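Local atomic coordinates of O-methyltransferase (Saccharopolyspora spinosa, PDB entry 4CE0), a protein that probably methylates the 4'-hydroxyl of the rhamnose of spinosyn, with S-adenosylmethionine as methyl donor and a bound magnesium ion. Residues Y8-L11 / L12-V15; L143-V146 / R147-A151; K224-R227 / A228-I232. All blocks are in the same frame, centred on the assembly; numbering follows the deposited sequence.

How the contacts relate
All three contacts are local, joining residues three to five positions apart within one helix or at its end, yet their settings differ. Contact 1, in helix 6-16, is buried: helices of its own chain and the second subunit cover it, so leucines and a valine predominate and charges are kept to one side. Contact 2, in helix 143-152, is partly buried, with Val146 and Phe150 turned inward and Glu144 and Gln148 outward. Contact 3, at the end of helix 219-230, is a surface contact and the only one in which the chain leaves the helix. Contacts 1 and 2 have centres about 19 Å apart and both pack on helix 88-100; contact 3 lies across the chain's centre, its centre about 35 Å from that of contact 2.

Contact 1: residues Y8-L11 / L12-V15; sequences YLDL and LKKV
Asp10 and Lys14 meet one helical turn apart and form a salt bridge, OD2 of the aspartate lying 2.6 Å from NZ of the lysine. The aspartate puts its carboxylate beside its own carbonyl carbon (chi1 -176°), facing the next turn, and the lysine chain runs back and bends at its last torsion, bringing the ammonium group to a single oxygen. The other oxygen, OD1, accepts a bond from a water molecule at 2.5 Å, and that water in turn accepts one from Lys13 NZ at 2.7 Å. OD2 is thus met directly by Lys14, and OD1 by a water that also binds Lys13. Lys13 NZ has its own main partners in helix 56-73, a salt bridge to Asp61 and a hydrogen bond to Gln64.

The backbone follows the alpha-helical pattern. Leu12 N donates to Tyr8 O, Lys13 N to Leu9 O and Val15 N to Leu11 O, this last at 2.9 Å, while the bond from Lys14 N to Asp10 O is weak at 3.4 Å.

On another side of the helix there is nothing polar to satisfy in the side chains. Leu11 CD1 meets Val15 CG2 at 3.7 Å, and Val15 CG2 also comes within 3.0 Å of Leu11 O, a close approach from beyond the oxygen. A branched valine and a leucine suit this side because Leu11 and Val15 of the second subunit pack against them, making it part of the dimer interface. Tyr8 and Leu12 pack on Ala95 of helix 88-100, whose small side chain permits close approach, Tyr8 also meeting Leu7 of the second subunit. This stretch of helix is thus amphipathic: hydrocarbon faces the partner subunit and helix 88-100, while Asp10 probably offsets the charge of Lys14 directly and Lys13, linked to it only through water, is balanced chiefly by Asp61.

Contact 2: residues L143-V146 / R147-A151; sequences LETV and RQNFA
Val146 and Phe150 lie side by side one turn apart, pointing the same way. The valine methyl CG1 stands anti to its backbone N (chi1 -179°), which sets it 4.0 Å from CE1 of the ring. The ring also brings an edge to the backbone: CD1 is 3.5 Å from Val146 O, which lies in the ring plane, while that same oxygen accepts Phe150 N at 3.1 Å. The compact side chain of Val146 packs on Phe113 and Phe162, about 7 Å from the bound S-adenosylhomocysteine; the flat Phe150 reaches helix 88-100.

Arg147 takes part through the aliphatic base of its chain. Its CB lies 3.3 Å from Leu143 O, the acceptor of its backbone N-H, whereas the chain bends at chi3 and carries the guanidinium away from the preceding turn; its side chain also touches Phe162. Gln148, on the exposed side, brings CG to 3.3 Å from Glu144 O, and its amide crosses the glutamate chain with the amide and carboxylate planes 53° apart, NE2 staying 4.2 Å from OE2.

Chemically, this stretch of helix is held by backbone bonds and apolar packing, and its polar side chains add no hydrogen bond between the two segments.

Contact 3: residues K224-R227 / A228-I232; sequences KGFR and AELGI
Apolar contacts come first: Phe226 meets both Leu230 and Ile232. Its CG is anti to the backbone N (chi1 176°), which carries the ring outward and toward the C-terminal end of the helix, where both aliphatic chains cross it obliquely. Leu230 CD2 is pressed to 3.3 Å from Phe226 CZ, a tight approach, and Ile232 CD1 comes to 3.9 Å from Phe226 CE2. A broad ring is well suited here, since it spans residues on both sides of the point where the chain turns.

The backbone bonds record the end of the helix. Ala228 N donates to Lys224 O at 2.9 Å, but the next two bonds, Glu229 N to Gly225 O and Leu230 N to Phe226 O, are weak. Arg227 O then accepts Ile232 N, five residues on, at 3.0 Å. This longer bond, with Gly231 at positive phi (61°), is characteristic of a Schellman motif; glycine suits the position because a side chain makes that conformation costly. The apolar contact typical of such an ending is present too, as Ile232 lies against the aliphatic part of Arg227.

Of the charged groups, Arg227 is the one tied to this turn. Its chain crosses Ile232 at about a right angle, CG2 of the isoleucine lying 3.8 Å from NH1. Ile232 O sits 3.6 Å above one face of the guanidinium, toward its rim, so this is no in-plane bond. The guanidinium instead donates from NH2 to Glu234 O and makes a cation-pi contact with Trp246. Glu229 OE1 forms a salt bridge with Arg197 of helix 189-199.

Within the fold, Phe226 rests on Met193 and Leu196 of that same helix, while Arg227 ties the helix end to Trp246 in strand 244-247 and to the loop that leads to strand 237-238.

Contact 1: residues Y8-L11 / L12-V15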
loop_
_atom_site.group_PDB
_atom_site.type_symbol
_atom_site.label_atom_id
_atom_site.label_comp_id
_atom_site.label_asym_id
_atom_site.label_seq_id
_atom_site.Cartn_x
_atom_site.Cartn_y
_atom_site.Cartn_z
ATOM N N TYR A 8 1.603 -3.769 7.405
ATOM C CA TYR A 8 1.500 -4.266 6.036
ATOM C C TYR A 8 0.066 -4.540 5.640
ATOM O O TYR A 8 -0.438 -3.983 4.661
ATOM C CB TYR A 8 2.322 -5.536 5.918
ATOM C CG TYR A 8 2.234 -6.264 4.603
ATOM C CD1 TYR A 8 2.510 -5.618 3.391
ATOM C CD2 TYR A 8 1.882 -7.609 4.565
ATOM C CE1 TYR A 8 2.450 -6.301 2.170
ATOM C CE2 TYR A 8 1.830 -8.313 3.337
ATOM C CZ TYR A 8 2.110 -7.651 2.159
ATOM O OH TYR A 8 2.037 -8.356 0.980
ATOM N N LEU A 9 -0.610 -5.390 6.414
ATOM C CA LEU A 9 -1.969 -5.795 6.059
ATOM C C LEU A 9 -2.984 -4.640 6.129
ATOM O O LEU A 9 -3.894 -4.538 5.294
ATOM C CB LEU A 9 -2.421 -6.949 6.937
ATOM C CG LEU A 9 -1.587 -8.210 6.780
ATOM C CD1 LEU A 9 -2.076 -9.308 7.729
ATOM C CD2 LEU A 9 -1.666 -8.712 5.373
ATOM N N ASP A 10 -2.810 -3.753 7.092
ATOM C CA ASP A 10 -3.672 -2.589 7.190
ATOM C C ASP A 10 -3.493 -1.700 5.975
ATOM O O ASP A 10 -4.479 -1.277 5.355
ATOM C CB ASP A 10 -3.352 -1.791 8.449
ATOM C CG ASP A 10 -4.292 -0.608 8.642
ATOM O OD1 ASP A 10 -5.514 -0.836 8.832
ATOM O OD2 ASP A 10 -3.810 0.545 8.616
ATOM N N LEU A 11 -2.237 -1.430 5.599
ATOM C CA LEU A 11 -2.019 -0.663 4.370
ATOM C C LEU A 11 -2.604 -1.362 3.128
ATOM O O LEU A 11 -3.229 -0.714 2.260
ATOM C CB LEU A 11 -0.546 -0.324 4.178
ATOM C CG LEU A 11 -0.175 0.364 2.861
ATOM C CD1 LEU A 11 -0.842 1.696 2.687
ATOM C CD2 LEU A 11 1.394 0.479 2.794
ATOM N N LEU A 12 -2.402 -2.666 3.037
ATOM C CA LEU A 12 -2.884 -3.432 1.881
ATOM C C LEU A 12 -4.393 -3.272 1.655
ATOM O O LEU A 12 -4.827 -3.061 0.514
ATOM C CB LEU A 12 -2.512 -4.903 2.005
ATOM C CG LEU A 12 -2.720 -5.784 0.766
ATOM C CD1 LEU A 12 -2.073 -5.189 -0.489
ATOM C CD2 LEU A 12 -2.175 -7.156 1.000
ATOM N N LYS A 13 -5.176 -3.331 2.731
ATOM C CA LYS A 13 -6.641 -3.155 2.640
ATOM C C LYS A 13 -6.994 -1.796 2.063
ATOM O O LYS A 13 -7.888 -1.691 1.230
ATOM C CB LYS A 13 -7.305 -3.379 4.012
ATOM C CG LYS A 13 -7.214 -4.861 4.439
ATOM C CD LYS A 13 -7.879 -5.151 5.752
ATOM C CE LYS A 13 -7.141 -4.513 6.891
ATOM N NZ LYS A 13 -7.551 -5.141 8.177
ATOM N N LYS A 14 -6.296 -0.756 2.512
ATOM C CA LYS A 14 -6.497 0.581 1.980
ATOM C C LYS A 14 -6.143 0.615 0.501
ATOM O O LYS A 14 -6.841 1.221 -0.312
ATOM C CB LYS A 14 -5.609 1.584 2.722
ATOM C CG LYS A 14 -6.036 1.930 4.149
ATOM C CD LYS A 14 -4.913 2.799 4.765
ATOM C CE LYS A 14 -5.227 3.355 6.155
ATOM N NZ LYS A 14 -5.168 2.298 7.204
ATOM N N VAL A 15 -5.031 -0.027 0.152
ATOM C CA VAL A 15 -4.601 -0.043 -1.244
ATOM C C VAL A 15 -5.560 -0.823 -2.169
ATOM O O VAL A 15 -5.927 -0.336 -3.225
ATOM C CB VAL A 15 -3.180 -0.613 -1.370
ATOM C CG1 VAL A 15 -2.709 -0.525 -2.809
ATOM C CG2 VAL A 15 -2.248 0.150 -0.408
HETATM O O HOH W 1 -6.531 -3.044 9.468
#

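Contact 2: residues L143-V146 / R147-A151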
loop_
_atom_site.group_PDB
_atom_site.type_symbol
_atom_site.label_atom_id
_atom_site.label_comp_id
_atom_site.label_asym_id
_atom_site.label_seq_id
_atom_site.Cartn_x
_atom_site.Cartn_y
_atom_site.Cartn_z
ATOM N N LEU A 143 -7.385 -13.340 -17.414
ATOM C CA LEU A 143 -6.399 -14.002 -16.565
ATOM C C LEU A 143 -5.099 -13.202 -16.602
ATOM O O LEU A 143 -4.417 -13.009 -15.590
ATOM C CB LEU A 143 -6.174 -15.448 -17.049
ATOM C CG LEU A 143 -5.173 -16.371 -16.321
ATOM C CD1 LEU A 143 -5.478 -16.434 -14.828
ATOM C CD2 LEU A 143 -5.239 -17.774 -16.930
ATOM N N GLU A 144 -4.772 -12.706 -17.783
ATOM C CA GLU A 144 -3.552 -11.957 -17.940
ATOM C C GLU A 144 -3.595 -10.760 -17.011
ATOM O O GLU A 144 -2.617 -10.464 -16.337
ATOM C CB GLU A 144 -3.384 -11.523 -19.394
ATOM C CG GLU A 144 -2.183 -10.660 -19.617
ATOM C CD GLU A 144 -1.799 -10.591 -21.092
ATOM O OE1 GLU A 144 -1.489 -11.657 -21.700
ATOM O OE2 GLU A 144 -1.828 -9.463 -21.642
ATOM N N THR A 145 -4.726 -10.067 -16.990
ATOM C CA THR A 145 -4.878 -8.853 -16.182
ATOM C C THR A 145 -4.786 -9.162 -14.684
ATOM O O THR A 145 -4.053 -8.491 -13.942
ATOM C CB THR A 145 -6.212 -8.157 -16.489
ATOM O OG1 THR A 145 -6.239 -7.748 -17.869
ATOM C CG2 THR A 145 -6.403 -6.935 -15.558
ATOM N N VAL A 146 -5.500 -10.195 -14.243
ATOM C CA VAL A 146 -5.409 -10.624 -12.848
ATOM C C VAL A 146 -3.976 -11.033 -12.459
ATOM O O VAL A 146 -3.524 -10.719 -11.365
ATOM C CB VAL A 146 -6.379 -11.809 -12.523
ATOM C CG1 VAL A 146 -6.270 -12.200 -11.046
ATOM C CG2 VAL A 146 -7.838 -11.464 -12.876
ATOM N N ARG A 147 -3.289 -11.777 -13.324
ATOM C CA ARG A 147 -1.910 -12.200 -13.072
ATOM C C ARG A 147 -1.029 -10.936 -12.851
ATOM O O ARG A 147 -0.225 -10.870 -11.900
ATOM C CB ARG A 147 -1.355 -13.060 -14.254
ATOM C CG ARG A 147 -1.468 -14.616 -14.089
ATOM C CD ARG A 147 -0.759 -15.463 -15.236
ATOM N NE ARG A 147 0.714 -15.334 -15.209
ATOM C CZ ARG A 147 1.506 -16.081 -14.440
ATOM N NH1 ARG A 147 0.995 -17.038 -13.643
ATOM N NH2 ARG A 147 2.816 -15.876 -14.448
ATOM N N GLN A 148 -1.165 -9.955 -13.751
ATOM C CA GLN A 148 -0.437 -8.687 -13.682
ATOM C C GLN A 148 -0.717 -8.002 -12.321
ATOM O O GLN A 148 0.203 -7.484 -11.663
ATOM C CB GLN A 148 -0.841 -7.751 -14.843
ATOM C CG GLN A 148 -0.278 -8.132 -16.242
ATOM C CD GLN A 148 -0.910 -7.330 -17.411
ATOM O OE1 GLN A 148 -2.038 -6.829 -17.315
ATOM N NE2 GLN A 148 -0.169 -7.221 -18.528
ATOM N N ASN A 149 -1.987 -7.995 -11.914
ATOM C CA ASN A 149 -2.392 -7.381 -10.648
ATOM C C ASN A 149 -1.655 -8.024 -9.481
ATOM O O ASN A 149 -1.152 -7.321 -8.629
ATOM C CB ASN A 149 -3.915 -7.439 -10.463
ATOM C CG ASN A 149 -4.637 -6.507 -11.415
ATOM O OD1 ASN A 149 -4.014 -5.611 -11.995
ATOM N ND2 ASN A 149 -5.929 -6.711 -11.589
ATOM N N PHE A 150 -1.552 -9.352 -9.459
ATOM C CA PHE A 150 -0.844 -10.018 -8.361
ATOM C C PHE A 150 0.618 -9.562 -8.364
ATOM O O PHE A 150 1.215 -9.349 -7.285
ATOM C CB PHE A 150 -0.897 -11.543 -8.476
ATOM C CG PHE A 150 -2.023 -12.209 -7.726
ATOM C CD1 PHE A 150 -3.282 -12.311 -8.304
ATOM C CD2 PHE A 150 -1.808 -12.812 -6.489
ATOM C CE1 PHE A 150 -4.351 -12.956 -7.650
ATOM C CE2 PHE A 150 -2.869 -13.467 -5.808
ATOM C CZ PHE A 150 -4.145 -13.540 -6.402
ATOM N N ALA A 151 1.179 -9.403 -9.564
ATOM C CA ALA A 151 2.592 -9.114 -9.727
ATOM C C ALA A 151 2.854 -7.702 -9.257
ATOM O O ALA A 151 3.935 -7.382 -8.808
ATOM C CB ALA A 151 3.034 -9.296 -11.213
#

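Contact 3: residues K224-R227 / A228-I232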
loop_
_atom_site.group_PDB
_atom_site.type_symbol
_atom_site.label_atom_id
_atom_site.label_comp_id
_atom_site.label_asym_id
_atom_site.label_seq_id
_atom_site.Cartn_x
_atom_site.Cartn_y
_atom_site.Cartn_z
ATOM N N LYS A 224 -29.365 -21.182 1.315
ATOM C CA LYS A 224 -30.398 -21.863 2.070
ATOM C C LYS A 224 -30.770 -23.208 1.386
ATOM O O LYS A 224 -30.881 -24.245 2.053
ATOM C CB LYS A 224 -31.601 -20.926 2.263
ATOM C CG LYS A 224 -31.266 -19.742 3.188
ATOM C CD LYS A 224 -32.307 -18.627 3.179
ATOM C CE LYS A 224 -33.661 -19.125 3.648
ATOM N NZ LYS A 224 -33.909 -18.900 5.106
ATOM N N GLY A 225 -30.914 -23.215 0.066
ATOM C CA GLY A 225 -31.282 -24.449 -0.619
ATOM C C GLY A 225 -30.199 -25.500 -0.439
ATOM O O GLY A 225 -30.475 -26.663 -0.182
ATOM N N PHE A 226 -28.944 -25.089 -0.549
ATOM C CA PHE A 226 -27.843 -26.021 -0.335
ATOM C C PHE A 226 -27.789 -26.481 1.129
ATOM O O PHE A 226 -27.647 -27.666 1.403
ATOM C CB PHE A 226 -26.494 -25.418 -0.772
ATOM C CG PHE A 226 -25.328 -26.306 -0.475
ATOM C CD1 PHE A 226 -25.088 -27.435 -1.242
ATOM C CD2 PHE A 226 -24.503 -26.050 0.606
ATOM C CE1 PHE A 226 -24.034 -28.279 -0.941
ATOM C CE2 PHE A 226 -23.439 -26.880 0.896
ATOM C CZ PHE A 226 -23.203 -27.990 0.120
ATOM N N ARG A 227 -27.924 -25.555 2.071
ATOM C CA ARG A 227 -27.867 -25.913 3.497
ATOM C C ARG A 227 -28.964 -26.913 3.900
ATOM O O ARG A 227 -28.724 -27.825 4.709
ATOM C CB ARG A 227 -27.971 -24.659 4.362
ATOM C CG ARG A 227 -26.648 -23.901 4.411
ATOM C CD ARG A 227 -26.841 -22.515 4.933
ATOM N NE ARG A 227 -27.282 -22.513 6.310
ATOM C CZ ARG A 227 -26.491 -22.581 7.374
ATOM N NH1 ARG A 227 -25.179 -22.662 7.241
ATOM N NH2 ARG A 227 -27.031 -22.568 8.596
ATOM N N ALA A 228 -30.145 -26.749 3.312
ATOM C CA ALA A 228 -31.302 -27.606 3.637
ATOM C C ALA A 228 -31.098 -29.043 3.182
ATOM O O ALA A 228 -31.452 -29.961 3.896
ATOM C CB ALA A 228 -32.551 -27.053 3.016
ATOM N N GLU A 229 -30.534 -29.227 1.990
ATOM C CA GLU A 229 -30.285 -30.562 1.456
ATOM C C GLU A 229 -29.358 -31.359 2.366
ATOM O O GLU A 229 -29.702 -32.455 2.779
ATOM C CB GLU A 229 -29.686 -30.488 0.051
ATOM C CG GLU A 229 -29.468 -31.862 -0.589
ATOM C CD GLU A 229 -29.017 -31.779 -2.031
ATOM O OE1 GLU A 229 -28.856 -30.650 -2.542
ATOM O OE2 GLU A 229 -28.829 -32.843 -2.655
ATOM N N LEU A 230 -28.191 -30.800 2.682
ATOM C CA LEU A 230 -27.176 -31.534 3.441
ATOM C C LEU A 230 -27.348 -31.443 4.960
ATOM O O LEU A 230 -26.552 -32.014 5.708
ATOM C CB LEU A 230 -25.777 -31.053 3.062
ATOM C CG LEU A 230 -25.249 -31.477 1.697
ATOM C CD1 LEU A 230 -26.142 -30.990 0.570
ATOM C CD2 LEU A 230 -23.866 -30.901 1.538
ATOM N N GLY A 231 -28.379 -30.739 5.409
ATOM C CA GLY A 231 -28.621 -30.579 6.833
ATOM C C GLY A 231 -27.486 -29.887 7.559
ATOM O O GLY A 231 -27.013 -30.362 8.600
ATOM N N ILE A 232 -27.046 -28.764 6.997
ATOM C CA ILE A 232 -26.056 -27.890 7.628
ATOM C C ILE A 232 -26.753 -26.864 8.512
ATOM O O ILE A 232 -27.627 -26.118 8.050
ATOM C CB ILE A 232 -25.236 -27.166 6.553
ATOM C CG1 ILE A 232 -24.659 -28.208 5.586
ATOM C CG2 ILE A 232 -24.157 -26.315 7.198
ATOM C CD1 ILE A 232 -23.533 -27.725 4.704
#